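Pyruvate kinase (Pyrobaculum aerophilum, PDB 3QTG) catalyses the last step of glycolysis, moving the phosphoryl group of phosphoenolpyruvate onto ADP to give pyruvate and ATP with the help of a divalent metal cation. Local coordinates at residues 119-124 with 174-179; 362-367 with 391-396; 371-376 with 443-448. All blocks are in the same frame, centred on the assembly; numbering follows the deposited sequence.

Contact 1. Residues 119-124 with 174-179; sequences NKAFFS and YDISTP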
loop_
_atom_site.group_PDB
_atom_site.type_symbol
_atom_site.label_atom_id
_atom_site.label_comp_id
_atom_site.label_asym_id
_atom_site.label_seq_id
_atom_site.Cartn_x
_atom_site.Cartn_y
_atom_site.Cartn_z
ATOM N N ASN A 119 -38.224 -8.897 41.537
ATOM C CA ASN A 119 -37.602 -7.767 40.856
ATOM C C ASN A 119 -38.403 -7.329 39.656
ATOM O O ASN A 119 -38.575 -8.115 38.710
ATOM C CB ASN A 119 -36.161 -8.096 40.459
ATOM C CG ASN A 119 -35.307 -6.851 40.365
ATOM O OD1 ASN A 119 -35.773 -5.818 39.873
ATOM N ND2 ASN A 119 -34.075 -6.918 40.873
ATOM N N LYS A 120 -38.895 -6.089 39.686
ATOM C CA LYS A 120 -39.727 -5.579 38.591
ATOM C C LYS A 120 -38.980 -5.534 37.250
ATOM O O LYS A 120 -39.601 -5.650 36.205
ATOM C CB LYS A 120 -40.312 -4.187 38.887
ATOM C CG LYS A 120 -41.636 -3.900 38.077
ATOM C CD LYS A 120 -41.920 -2.400 38.032
ATOM C CE LYS A 120 -43.084 -2.032 37.072
ATOM N NZ LYS A 120 -44.427 -2.035 37.747
ATOM N N ALA A 121 -37.658 -5.367 37.298
ATOM C CA ALA A 121 -36.838 -5.347 36.084
ATOM C C ALA A 121 -37.013 -6.622 35.237
ATOM O O ALA A 121 -36.883 -6.559 34.009
ATOM C CB ALA A 121 -35.366 -5.107 36.418
ATOM N N PHE A 122 -37.321 -7.756 35.885
ATOM C CA PHE A 122 -37.640 -8.996 35.165
ATOM C C PHE A 122 -38.897 -8.765 34.325
ATOM O O PHE A 122 -38.942 -9.096 33.134
ATOM C CB PHE A 122 -37.857 -10.174 36.126
ATOM C CG PHE A 122 -38.279 -11.473 35.430
ATOM C CD1 PHE A 122 -37.351 -12.237 34.715
ATOM C CD2 PHE A 122 -39.596 -11.906 35.481
ATOM C CE1 PHE A 122 -37.733 -13.421 34.071
ATOM C CE2 PHE A 122 -40.002 -13.088 34.854
ATOM C CZ PHE A 122 -39.051 -13.853 34.137
ATOM N N PHE A 123 -39.911 -8.178 34.942
ATOM C CA PHE A 123 -41.184 -7.966 34.249
ATOM C C PHE A 123 -41.083 -6.902 33.154
ATOM O O PHE A 123 -41.688 -7.065 32.098
ATOM C CB PHE A 123 -42.339 -7.783 35.262
ATOM C CG PHE A 123 -42.473 -8.967 36.169
ATOM C CD1 PHE A 123 -43.229 -10.069 35.782
ATOM C CD2 PHE A 123 -41.746 -9.035 37.361
ATOM C CE1 PHE A 123 -43.303 -11.212 36.593
ATOM C CE2 PHE A 123 -41.811 -10.174 38.169
ATOM C CZ PHE A 123 -42.599 -11.260 37.788
ATOM N N SER A 124 -40.267 -5.867 33.369
ATOM C CA SER A 124 -40.011 -4.872 32.320
ATOM C C SER A 124 -39.237 -5.424 31.122
ATOM O O SER A 124 -39.405 -4.926 30.023
ATOM C CB SER A 124 -39.261 -3.674 32.881
ATOM O OG SER A 124 -39.986 -3.128 33.963
ATOM N N TYR A 174 -31.360 -6.915 31.891
ATOM C CA TYR A 174 -32.114 -6.292 32.968
ATOM C C TYR A 174 -31.668 -4.850 33.288
ATOM O O TYR A 174 -30.483 -4.585 33.486
ATOM C CB TYR A 174 -31.990 -7.121 34.236
ATOM C CG TYR A 174 -32.487 -8.548 34.167
ATOM C CD1 TYR A 174 -33.733 -8.872 33.603
ATOM C CD2 TYR A 174 -31.725 -9.569 34.715
ATOM C CE1 TYR A 174 -34.175 -10.206 33.570
ATOM C CE2 TYR A 174 -32.150 -10.874 34.693
ATOM C CZ TYR A 174 -33.379 -11.186 34.135
ATOM O OH TYR A 174 -33.771 -12.495 34.142
ATOM N N ASP A 175 -32.623 -3.933 33.394
ATOM C CA ASP A 175 -32.315 -2.573 33.811
ATOM C C ASP A 175 -32.233 -2.462 35.344
ATOM O O ASP A 175 -33.169 -2.012 36.006
ATOM C CB ASP A 175 -33.344 -1.600 33.228
ATOM C CG ASP A 175 -33.073 -0.156 33.612
ATOM O OD1 ASP A 175 -31.926 0.182 33.981
ATOM O OD2 ASP A 175 -34.024 0.655 33.547
ATOM N N ILE A 176 -31.103 -2.878 35.905
ATOM C CA ILE A 176 -30.904 -2.831 37.355
ATOM C C ILE A 176 -29.813 -1.817 37.766
ATOM O O ILE A 176 -28.674 -1.879 37.278
ATOM C CB ILE A 176 -30.571 -4.228 37.939
ATOM C CG1 ILE A 176 -31.750 -5.192 37.760
ATOM C CG2 ILE A 176 -30.224 -4.127 39.416
ATOM C CD1 ILE A 176 -31.354 -6.666 37.883
ATOM N N SER A 177 -30.171 -0.915 38.691
ATOM C CA SER A 177 -29.237 0.069 39.256
ATOM C C SER A 177 -27.933 -0.567 39.770
ATOM O O SER A 177 -27.952 -1.647 40.376
ATOM C CB SER A 177 -29.917 0.851 40.387
ATOM O OG SER A 177 -31.046 1.562 39.906
ATOM N N THR A 178 -26.809 0.105 39.531
ATOM C CA THR A 178 -25.492 -0.430 39.929
ATOM C C THR A 178 -24.623 0.610 40.664
ATOM O O THR A 178 -24.940 1.800 40.621
ATOM C CB THR A 178 -24.694 -0.957 38.707
ATOM O OG1 THR A 178 -24.461 0.128 37.805
ATOM C CG2 THR A 178 -25.444 -2.059 37.995
ATOM N N PRO A 179 -23.527 0.165 41.343
ATOM C CA PRO A 179 -23.072 -1.228 41.520
ATOM C C PRO A 179 -24.050 -1.993 42.408
ATOM O O PRO A 179 -24.807 -1.374 43.154
ATOM C CB PRO A 179 -21.721 -1.084 42.242
ATOM C CG PRO A 179 -21.350 0.349 42.119
ATOM C CD PRO A 179 -22.634 1.104 42.048
HETATM O O HOH W 1 -35.460 -4.582 32.952
#

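Contact 2. Residues 362-367 with 391-396; sequences FAKGLV and AKFRPR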
loop_
_atom_site.group_PDB
_atom_site.type_symbol
_atom_site.label_atom_id
_atom_site.label_comp_id
_atom_site.label_asym_id
_atom_site.label_seq_id
_atom_site.Cartn_x
_atom_site.Cartn_y
_atom_site.Cartn_z
ATOM N N PHE A 362 5.168 7.561 18.282
ATOM C CA PHE A 362 6.480 7.162 18.821
ATOM C C PHE A 362 6.545 5.654 19.098
ATOM O O PHE A 362 7.477 4.971 18.635
ATOM C CB PHE A 362 6.806 7.950 20.100
ATOM C CG PHE A 362 8.089 7.524 20.796
ATOM C CD1 PHE A 362 9.322 7.966 20.341
ATOM C CD2 PHE A 362 8.048 6.709 21.921
ATOM C CE1 PHE A 362 10.496 7.606 20.990
ATOM C CE2 PHE A 362 9.201 6.335 22.581
ATOM C CZ PHE A 362 10.445 6.785 22.110
ATOM N N ALA A 363 5.558 5.136 19.839
ATOM C CA ALA A 363 5.560 3.713 20.253
ATOM C C ALA A 363 5.434 2.747 19.061
ATOM O O ALA A 363 6.176 1.775 18.961
ATOM C CB ALA A 363 4.490 3.443 21.307
ATOM N N LYS A 364 4.522 3.049 18.147
ATOM C CA LYS A 364 4.391 2.317 16.885
ATOM C C LYS A 364 5.716 2.278 16.103
ATOM O O LYS A 364 6.128 1.215 15.638
ATOM C CB LYS A 364 3.306 2.957 16.013
ATOM C CG LYS A 364 3.027 2.213 14.737
ATOM C CD LYS A 364 1.777 2.737 14.082
ATOM C CE LYS A 364 1.492 2.046 12.749
ATOM N NZ LYS A 364 2.381 2.626 11.663
ATOM N N GLY A 365 6.359 3.440 15.950
ATOM C CA GLY A 365 7.636 3.548 15.234
ATOM C C GLY A 365 8.723 2.709 15.879
ATOM O O GLY A 365 9.472 2.037 15.190
ATOM N N LEU A 366 8.783 2.727 17.208
ATOM C CA LEU A 366 9.662 1.832 17.972
ATOM C C LEU A 366 9.435 0.338 17.738
ATOM O O LEU A 366 10.393 -0.426 17.550
ATOM C CB LEU A 366 9.570 2.125 19.462
ATOM C CG LEU A 366 10.850 2.660 20.084
ATOM C CD1 LEU A 366 11.418 3.878 19.299
ATOM C CD2 LEU A 366 10.551 2.998 21.512
ATOM N N VAL A 367 8.174 -0.072 17.753
ATOM C CA VAL A 367 7.815 -1.484 17.605
ATOM C C VAL A 367 8.206 -1.985 16.198
ATOM O O VAL A 367 8.797 -3.055 16.066
ATOM C CB VAL A 367 6.312 -1.708 17.897
ATOM C CG1 VAL A 367 5.822 -3.046 17.322
ATOM C CG2 VAL A 367 6.037 -1.594 19.409
ATOM N N ALA A 391 2.950 -2.427 24.094
ATOM C CA ALA A 391 2.241 -3.709 23.985
ATOM C C ALA A 391 1.063 -3.687 23.035
ATOM O O ALA A 391 0.799 -4.679 22.345
ATOM C CB ALA A 391 1.800 -4.221 25.366
ATOM N N LYS A 392 0.342 -2.571 22.992
ATOM C CA LYS A 392 -0.893 -2.539 22.191
ATOM C C LYS A 392 -0.604 -2.619 20.710
ATOM O O LYS A 392 -1.501 -2.932 19.934
ATOM C CB LYS A 392 -1.761 -1.321 22.505
ATOM C CG LYS A 392 -1.242 -0.012 21.979
ATOM C CD LYS A 392 -2.050 1.141 22.537
ATOM C CE LYS A 392 -1.795 2.376 21.701
ATOM N NZ LYS A 392 -2.484 3.536 22.280
ATOM N N PHE A 393 0.644 -2.329 20.318
ATOM C CA PHE A 393 1.030 -2.457 18.915
ATOM C C PHE A 393 1.544 -3.839 18.625
ATOM O O PHE A 393 2.018 -4.083 17.531
ATOM C CB PHE A 393 2.046 -1.377 18.487
ATOM C CG PHE A 393 1.464 0.012 18.494
ATOM C CD1 PHE A 393 0.631 0.438 17.463
ATOM C CD2 PHE A 393 1.716 0.874 19.556
ATOM C CE1 PHE A 393 0.079 1.722 17.487
ATOM C CE2 PHE A 393 1.186 2.139 19.580
ATOM C CZ PHE A 393 0.369 2.565 18.533
ATOM N N ARG A 394 1.459 -4.740 19.609
ATOM C CA ARG A 394 1.692 -6.171 19.379
ATOM C C ARG A 394 3.110 -6.505 18.873
ATOM O O ARG A 394 3.282 -7.141 17.820
ATOM C CB ARG A 394 0.593 -6.773 18.479
ATOM C CG ARG A 394 -0.817 -6.813 19.145
ATOM C CD ARG A 394 -0.778 -7.640 20.422
ATOM N NE ARG A 394 -2.073 -7.891 21.080
ATOM C CZ ARG A 394 -2.525 -7.199 22.114
ATOM N NH1 ARG A 394 -1.801 -6.190 22.554
ATOM N NH2 ARG A 394 -3.701 -7.505 22.702
ATOM N N PRO A 395 4.138 -6.104 19.648
ATOM C CA PRO A 395 5.509 -6.554 19.299
ATOM C C PRO A 395 5.563 -8.079 19.341
ATOM O O PRO A 395 4.835 -8.696 20.135
ATOM C CB PRO A 395 6.365 -5.963 20.417
ATOM C CG PRO A 395 5.324 -5.726 21.589
ATOM C CD PRO A 395 4.101 -5.301 20.883
ATOM N N ARG A 396 6.410 -8.684 18.512
ATOM C CA ARG A 396 6.330 -10.111 18.253
ATOM C C ARG A 396 7.295 -10.903 19.113
ATOM O O ARG A 396 7.450 -12.115 18.936
ATOM C CB ARG A 396 6.603 -10.407 16.767
ATOM C CG ARG A 396 5.460 -10.113 15.824
ATOM C CD ARG A 396 4.317 -11.045 16.113
ATOM N NE ARG A 396 3.530 -11.348 14.914
ATOM C CZ ARG A 396 2.357 -10.788 14.631
ATOM N NH1 ARG A 396 1.830 -9.886 15.459
ATOM N NH2 ARG A 396 1.719 -11.136 13.522
#

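Contact 3. Residues 371-376 with 443-448; sequences QDLGAN and PFVATY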
loop_
_atom_site.group_PDB
_atom_site.type_symbol
_atom_site.label_atom_id
_atom_site.label_comp_id
_atom_site.label_asym_id
_atom_site.label_seq_id
_atom_site.Cartn_x
_atom_site.Cartn_y
_atom_site.Cartn_z
ATOM N N GLN A 371 11.044 -4.672 15.131
ATOM C CA GLN A 371 10.646 -5.724 14.190
ATOM C C GLN A 371 11.628 -5.801 13.003
ATOM O O GLN A 371 12.131 -6.871 12.688
ATOM C CB GLN A 371 9.194 -5.505 13.721
ATOM C CG GLN A 371 8.646 -6.516 12.697
ATOM C CD GLN A 371 8.831 -7.991 13.107
ATOM O OE1 GLN A 371 8.736 -8.354 14.279
ATOM N NE2 GLN A 371 9.100 -8.845 12.120
ATOM N N ASP A 372 11.921 -4.650 12.395
ATOM C CA ASP A 372 12.885 -4.540 11.307
ATOM C C ASP A 372 14.313 -4.955 11.639
ATOM O O ASP A 372 15.011 -5.466 10.775
ATOM C CB ASP A 372 12.915 -3.121 10.787
ATOM C CG ASP A 372 12.091 -2.953 9.568
ATOM O OD1 ASP A 372 12.615 -3.232 8.463
ATOM O OD2 ASP A 372 10.924 -2.530 9.698
ATOM N N LEU A 373 14.750 -4.714 12.877
ATOM C CA LEU A 373 16.112 -5.048 13.282
ATOM C C LEU A 373 16.219 -6.415 13.929
ATOM O O LEU A 373 17.313 -6.823 14.303
ATOM C CB LEU A 373 16.666 -4.007 14.257
ATOM C CG LEU A 373 16.485 -2.549 13.886
ATOM C CD1 LEU A 373 16.804 -1.700 15.093
ATOM C CD2 LEU A 373 17.336 -2.153 12.660
ATOM N N GLY A 374 15.084 -7.103 14.079
ATOM C CA GLY A 374 15.027 -8.364 14.803
ATOM C C GLY A 374 15.378 -8.211 16.272
ATOM O O GLY A 374 16.003 -9.097 16.863
ATOM N N ALA A 375 14.956 -7.092 16.868
ATOM C CA ALA A 375 15.429 -6.682 18.196
ATOM C C ALA A 375 14.405 -6.900 19.317
ATOM O O ALA A 375 13.204 -6.829 19.093
ATOM C CB ALA A 375 15.849 -5.201 18.145
ATOM N N ASN A 376 14.887 -7.153 20.530
ATOM C CA ASN A 376 14.004 -7.097 21.695
ATOM C C ASN A 376 13.840 -5.680 22.212
ATOM O O ASN A 376 14.779 -4.873 22.169
ATOM C CB ASN A 376 14.447 -8.046 22.824
ATOM C CG ASN A 376 14.049 -9.504 22.545
ATOM O OD1 ASN A 376 12.973 -9.999 22.970
ATOM N ND2 ASN A 376 14.887 -10.179 21.775
ATOM N N PRO A 443 20.278 -7.947 18.964
ATOM C CA PRO A 443 19.923 -6.526 18.986
ATOM C C PRO A 443 18.898 -6.130 20.067
ATOM O O PRO A 443 18.040 -6.941 20.462
ATOM C CB PRO A 443 19.347 -6.283 17.575
ATOM C CG PRO A 443 19.627 -7.527 16.779
ATOM C CD PRO A 443 19.660 -8.622 17.809
ATOM N N PHE A 444 19.008 -4.895 20.559
ATOM C CA PHE A 444 17.971 -4.334 21.428
ATOM C C PHE A 444 17.580 -2.892 21.066
ATOM O O PHE A 444 18.367 -2.151 20.459
ATOM C CB PHE A 444 18.305 -4.493 22.921
ATOM C CG PHE A 444 19.422 -3.599 23.414
ATOM C CD1 PHE A 444 19.219 -2.230 23.596
ATOM C CD2 PHE A 444 20.668 -4.142 23.740
ATOM C CE1 PHE A 444 20.240 -1.403 24.051
ATOM C CE2 PHE A 444 21.720 -3.319 24.201
ATOM C CZ PHE A 444 21.506 -1.949 24.353
ATOM N N VAL A 445 16.339 -2.545 21.427
ATOM C CA VAL A 445 15.789 -1.203 21.380
ATOM C C VAL A 445 15.267 -0.912 22.787
ATOM O O VAL A 445 14.248 -1.487 23.209
ATOM C CB VAL A 445 14.637 -1.097 20.353
ATOM C CG1 VAL A 445 13.928 0.262 20.439
ATOM C CG2 VAL A 445 15.121 -1.370 18.922
ATOM N N ALA A 446 15.971 -0.041 23.516
ATOM C CA ALA A 446 15.651 0.270 24.904
ATOM C C ALA A 446 15.143 1.705 25.044
ATOM O O ALA A 446 15.771 2.616 24.544
ATOM C CB ALA A 446 16.881 0.047 25.787
ATOM N N THR A 447 14.006 1.896 25.723
ATOM C CA THR A 447 13.406 3.236 25.907
ATOM C C THR A 447 12.863 3.570 27.279
ATOM O O THR A 447 12.529 2.701 28.076
ATOM C CB THR A 447 12.124 3.481 25.050
ATOM O OG1 THR A 447 11.509 2.240 24.664
ATOM C CG2 THR A 447 12.391 4.324 23.909
ATOM N N TYR A 448 12.715 4.866 27.499
ATOM C CA TYR A 448 11.776 5.406 28.466
ATOM C C TYR A 448 11.200 6.716 27.907
ATOM O O TYR A 448 11.773 7.329 26.981
ATOM C CB TYR A 448 12.430 5.624 29.849
ATOM C CG TYR A 448 13.512 6.681 29.874
ATOM C CD1 TYR A 448 13.182 8.032 29.841
ATOM C CD2 TYR A 448 14.861 6.331 29.932
ATOM C CE1 TYR A 448 14.154 9.018 29.848
ATOM C CE2 TYR A 448 15.850 7.312 29.953
ATOM C CZ TYR A 448 15.476 8.655 29.912
ATOM O OH TYR A 448 16.414 9.656 29.908
#

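Contact 1. Residues 119-124 with 174-179
Ala121, in the first turn of the helix 120-125, brings its CA to 5.7 Å from the CA of Tyr174, where the extended chain 174-179 runs past the start of that helix. No direct hydrogen bond joins the two backbones; instead a water donates to Ala121 O at 2.7 Å and accepts from Asp175 N at 2.9 Å, bridging the helix to the inverse gamma turn centred on Asp175. The methyl of Ala121 points at the extended chain and touches Ile176 CG1 at 3.9 Å, with Asp175 O also beside it. Asn119 is the N-cap: its OD1 accepts from Ala121 N at 3.2 Å, the donor tilted 30° from the carbonyl plane, and this bond turns ND2 toward Ile176 CD1. The helix belongs to the small, strand-rich domain that is inserted between the third and fourth strands of the TIM barrel and in pyruvate kinases acts as a lid on the active site; residues 174-179 are part of the chain returning to the barrel. Phe122 and Tyr174 lie side by side and point the same way. With Tyr174 CG anti to its carbonyl carbon (chi1 -60°), the phenol reaches crosswise to the helix axis, alongside Phe122, until OH stands at the edge of that ring, near its plane and 3.6 Å from CD1. That hydroxyl is hydrogen-bonded to Ile167 O, which fixes the far end of the ring. Without the phenol, as with an alanine here, Ile167 O is likely to lose this partner and a gap would probably open beside the edge of Phe122. Ile86 packs against Asn119, Phe122, Tyr174 and Ile176 alike, tying both segments to a third part of the chain.

Contact 2. Residues 362-367 with 391-396
Phe393 lays one face of its ring against the helix 358-373 at Lys364. The CB of Lys364 stands 3.9 Å from the ring centroid and only 15° off the normal, a CH-pi contact, and Lys364 N lies over the same ring, 3.7 Å from CE2. Because Lys364 CG is anti to the backbone N (chi1 -176°), the methylenes run out past the CD1-CE1 rim of the Phe393 ring, the two side chains crossing at about a right angle, with CD 3.9 Å from CE1, before the chain bends at its end and carries NZ away to a long, weak ion pair with Glu368. Ala363 CB touches CE2 obliquely. One turn further along the helix, the two methyls of Val367 divide their work: CG2 packs on Phe393 CB at 4.1 Å, while CG1 sits near Phe393 O and 4.0 Å from Pro395 CA. The segment 391-396 is shaped by a type I turn from Ala391 to Arg394. Ala391 O closes it by accepting from Arg394 N at 2.8 Å and also from Arg394 NH1 at 3.0 Å, the two donors approaching from opposite faces of the carbonyl plane. The same guanidinium forms a salt bridge with Asp317 and a hydrogen bond with Gly315 O, linking the turn to the barrel domain. Val367 and Pro395 also pack on Ile390, from the helix 385-391. This is helix-to-loop packing within the alpha/beta domain of pyruvate kinase, where the loop 391-396 belongs to the beta-alpha-beta crossover that joins the parallel strands 376-380 and 399-403.

Contact 3. Residues 371-376 with 443-448
Pro443 points toward the segment 371-376 where the helix 358-373 gives way to a strand, and its CB comes within 3.7 Å of Ala375 CB. The proline ring, preceded by a cis peptide bond, leans against the end of the helix, with CG 3.5 Å from Leu373 O and CD beside Gly374 O. Gly374, whose positive phi of 64° ends the helix in a Schellman motif, turns the chain here into the sheet. From the strand 444-448, Val445 uses its CG2 branch, anti to the carbonyl carbon, to touch Ala375 CB at 4.0 Å and Leu373 CD1 at 4.2 Å; the Leu373 and Val445 side chains cross at about a right angle. Val445 also packs on Leu366 and Ala370 of the helix, and Leu373 touches Ser358 of the second subunit. Phe444 behaves differently. Its CG stands between the backbone N and the carbonyl carbon (chi1 72°), and the ring leads away to Ile436 on the helix 428-439, leaving CB as the side-chain atom nearest Asn376 O. The strands pair in parallel, with Asn376 bridged to Phe444: Asn376 N donates to Pro443 O at 3.2 Å from above the carbonyl plane, and Val445 N donates to Asn376 O at 2.9 Å, almost straight at 169°. Phe444 CA adds a CA-H...O contact to the same oxygen. Both hydrogen bonds between the segments are thus backbone bonds, consistent with a register held by the main chain; the side chains add apolar packing where the helix passes into the sheet, and the proline ring also rests against carbonyl oxygens.

Overall arrangement
Contacts 2 and 3 share the helix 358-373 and lie side by side in the alpha/beta domain, their centres about 10 Å apart; Leu366 and Phe362, on the helix segment of contact 2, pack directly on Thr447 in the strand segment of contact 3. Contact 1 lies on the other side of the chain's centre, about 43 and 52 Å from them between centres, and joins the inserted domain to the chain returning to the barrel. It is a surface contact, bridged by water, whereas contact 2 is buried and works by apolar and CH-pi packing. Contact 3, partly buried, alone has direct hydrogen bonds between its segments, as befits neighbouring strands.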